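Local structure of catalytic domain of the nuclear inclusion protein A (nia) (Tobacco etch virus, 1LVM) at residues I117-T122 against S161-T166. The protein is a chymotrypsin-like cysteine protease that cuts peptides at specific sequences, probably to process the viral polyprotein. The protein carries 1 engineered substitution. Numbering follows the deposited sequence.
Sequences ICLVTT and SPLVST
With its CG swung to the far side from the backbone N (chi1 -177°), Leu119 faces Leu163, which turns CG away from its own carbonyl carbon (chi1 -88°); the two side chains thereby lean together, Leu119 CD1 lying 3.7 Å from Leu163 CD1. From the other flank Ile117 reaches in with CD1 at its end, 4.0 Å from Leu163 CD1, so that Leu163 sits between two aliphatic neighbours. Val172 of the adjoining strand 171-179 also touches Ile117 and Leu163. On the reverse face the beta-branched Val120 and Val164 meet obliquely through their CG2 methyls, 3.6 Å apart, and Ile22 of helix 20-23 packs on both. Cys118 lies on this side too, its small side chain placing SG 4.3 Å from Val164 CB.

The backbones run antiparallel. Cys118 and Val164 form a hydrogen-bonded pair, with Cys118 N to Val164 O and Val164 N to Cys118 O both 2.8 Å. Val120 N reaches Pro162 O at 3.1 Å in a nearly straight bond (173°). Pro162 has no N-H to return, and its ring instead sets CD 3.3 Å from Val120 O, a buried carbonyl left without a hydrogen-bond partner. Beyond it, Ser161 OG bonds to Gln158 O while touching the Thr121 methyl.

Together strands 116-123 and 162-165 close the six-stranded, chymotrypsin-like barrel; its seam combines regular amide bonding with apolar packing on both faces, and proline leaves its pair with one bond instead of two.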
ATOM      1  N   ILE A 117     -11.260  -9.243   5.139  1.00 14.74           N
ATOM      2  CA  ILE A 117     -10.291  -8.774   4.167  1.00 18.63           C
ATOM      3  C   ILE A 117      -9.185  -9.775   3.974  1.00 16.55           C
ATOM      4  O   ILE A 117      -8.990 -10.664   4.830  1.00 16.33           O
ATOM      5  CB  ILE A 117      -9.680  -7.414   4.614  1.00 15.81           C
ATOM      6  CG1 ILE A 117      -8.957  -7.553   5.980  1.00 16.87           C
ATOM      7  CG2 ILE A 117     -10.817  -6.368   4.727  1.00 14.22           C
ATOM      8  CD1 ILE A 117      -8.291  -6.187   6.526  1.00 14.45           C
ATOM      9  N   CYS A 118      -8.481  -9.678   2.838  1.00 10.55           N
ATOM     10  CA  CYS A 118      -7.310 -10.505   2.635  1.00 13.09           C
ATOM     11  C   CYS A 118      -6.225  -9.552   2.092  1.00 14.52           C
ATOM     12  O   CYS A 118      -6.469  -8.404   1.701  1.00 16.19           O
ATOM     13  CB  CYS A 118      -7.569 -11.680   1.639  1.00 18.75           C
ATOM     14  SG  CYS A 118      -8.066 -11.058  -0.027  1.00 16.48           S
ATOM     15  N   LEU A 119      -5.014 -10.022   2.164  1.00 14.72           N
ATOM     16  CA  LEU A 119      -3.876  -9.269   1.724  1.00 16.09           C
ATOM     17  C   LEU A 119      -3.422  -9.834   0.396  1.00 15.36           C
ATOM     18  O   LEU A 119      -3.168 -11.030   0.262  1.00 14.30           O
ATOM     19  CB  LEU A 119      -2.750  -9.389   2.746  1.00 11.73           C
ATOM     20  CG  LEU A 119      -1.472  -8.576   2.472  1.00 18.90           C
ATOM     21  CD1 LEU A 119      -1.750  -7.132   2.697  1.00 20.69           C
ATOM     22  CD2 LEU A 119      -0.367  -8.985   3.409  1.00 29.86           C
ATOM     23  N   VAL A 120      -3.235  -8.940  -0.565  1.00 17.96           N
ATOM     24  CA  VAL A 120      -2.849  -9.327  -1.920  1.00 12.28           C
ATOM     25  C   VAL A 120      -1.503  -8.831  -2.284  1.00 18.59           C
ATOM     26  O   VAL A 120      -1.182  -7.689  -1.982  1.00 15.54           O
ATOM     27  CB  VAL A 120      -3.908  -8.792  -2.933  1.00 12.62           C
ATOM     28  CG1 VAL A 120      -3.436  -9.109  -4.465  1.00 15.45           C
ATOM     29  CG2 VAL A 120      -5.239  -9.550  -2.619  1.00 12.08           C
ATOM     30  N   THR A 121      -0.684  -9.695  -2.878  1.00 15.27           N
ATOM     31  CA  THR A 121       0.615  -9.271  -3.284  1.00 18.82           C
ATOM     32  C   THR A 121       0.960  -9.860  -4.642  1.00 16.57           C
ATOM     33  O   THR A 121       0.155 -10.518  -5.264  1.00 16.74           O
ATOM     34  CB  THR A 121       1.675  -9.640  -2.202  1.00 24.89           C
ATOM     35  OG1 THR A 121       1.838 -11.062  -2.068  1.00 23.22           O
ATOM     36  CG2 THR A 121       1.233  -9.098  -0.850  1.00 30.67           C
ATOM     37  N   THR A 122       2.192  -9.612  -5.083  1.00 19.84           N
ATOM     38  CA  THR A 122       2.662 -10.089  -6.367  1.00 18.88           C
ATOM     39  C   THR A 122       4.105 -10.583  -6.094  1.00 26.58           C
ATOM     40  O   THR A 122       4.878  -9.931  -5.370  1.00 35.99           O
ATOM     41  CB  THR A 122       2.742  -8.928  -7.432  1.00 19.58           C
ATOM     42  OG1 THR A 122       1.442  -8.348  -7.595  1.00 40.54           O
ATOM     43  CG2 THR A 122       3.129  -9.474  -8.797  1.00 15.91           C
ATOM     44  N   SER A 161       1.257  -3.270   0.508  1.00 13.70           N
ATOM     45  CA  SER A 161       0.414  -4.296  -0.156  1.00 15.13           C
ATOM     46  C   SER A 161      -1.032  -3.972   0.145  1.00 15.13           C
ATOM     47  O   SER A 161      -1.362  -3.651   1.291  1.00 13.90           O
ATOM     48  CB  SER A 161       0.769  -5.702   0.343  1.00 13.90           C
ATOM     49  OG  SER A 161       2.130  -6.077   0.076  1.00 18.77           O
ATOM     50  N   PRO A 162      -1.952  -4.110  -0.846  1.00 13.44           N
ATOM     51  CA  PRO A 162      -3.367  -3.790  -0.585  1.00  9.07           C
ATOM     52  C   PRO A 162      -4.120  -4.799   0.291  1.00 14.50           C
ATOM     53  O   PRO A 162      -3.878  -5.990   0.154  1.00 12.80           O
ATOM     54  CB  PRO A 162      -4.016  -3.775  -1.996  1.00 10.07           C
ATOM     55  CG  PRO A 162      -3.136  -4.802  -2.762  1.00 13.75           C
ATOM     56  CD  PRO A 162      -1.720  -4.423  -2.275  1.00 11.84           C
ATOM     57  N   LEU A 163      -4.998  -4.290   1.159  1.00 11.60           N
ATOM     58  CA  LEU A 163      -5.891  -5.119   1.978  1.00 10.60           C
ATOM     59  C   LEU A 163      -7.131  -5.016   1.107  1.00 16.66           C
ATOM     60  O   LEU A 163      -7.509  -3.910   0.741  1.00 15.06           O
ATOM     61  CB  LEU A 163      -6.160  -4.478   3.363  1.00  8.86           C
ATOM     62  CG  LEU A 163      -5.120  -4.854   4.435  1.00 14.19           C
ATOM     63  CD1 LEU A 163      -4.901  -6.410   4.423  1.00 10.31           C
ATOM     64  CD2 LEU A 163      -3.804  -4.202   4.102  1.00 12.01           C
ATOM     65  N   VAL A 164      -7.740  -6.152   0.742  1.00 10.95           N
ATOM     66  CA  VAL A 164      -8.896  -6.206  -0.155  1.00 14.69           C
ATOM     67  C   VAL A 164     -10.094  -6.893   0.522  1.00 13.04           C
ATOM     68  O   VAL A 164      -9.932  -7.931   1.171  1.00 17.61           O
ATOM     69  CB  VAL A 164      -8.516  -7.060  -1.450  1.00 16.97           C
ATOM     70  CG1 VAL A 164      -9.624  -6.928  -2.493  1.00 14.85           C
ATOM     71  CG2 VAL A 164      -7.183  -6.556  -2.063  1.00 17.72           C
ATOM     72  N   SER A 165     -11.261  -6.280   0.363  1.00 14.17           N
ATOM     73  CA  SER A 165     -12.524  -6.795   0.912  1.00 14.95           C
ATOM     74  C   SER A 165     -12.923  -8.055   0.128  1.00 18.48           C
ATOM     75  O   SER A 165     -12.954  -8.037  -1.118  1.00 14.85           O
ATOM     76  CB  SER A 165     -13.624  -5.764   0.656  1.00 15.93           C
ATOM     77  OG  SER A 165     -14.916  -6.348   0.949  1.00 19.48           O
ATOM     78  N   THR A 166     -13.234  -9.142   0.814  1.00 14.32           N
ATOM     79  CA  THR A 166     -13.630 -10.338   0.059  1.00 14.18           C
ATOM     80  C   THR A 166     -15.084 -10.112  -0.337  1.00 17.81           C
ATOM     81  O   THR A 166     -15.614 -10.785  -1.214  1.00 20.21           O
ATOM     82  CB  THR A 166     -13.465 -11.668   0.917  1.00 13.99           C
ATOM     83  OG1 THR A 166     -14.329 -11.560   2.064  1.00 19.02           O
ATOM     84  CG2 THR A 166     -12.018 -11.833   1.405  1.00 20.73           C
TER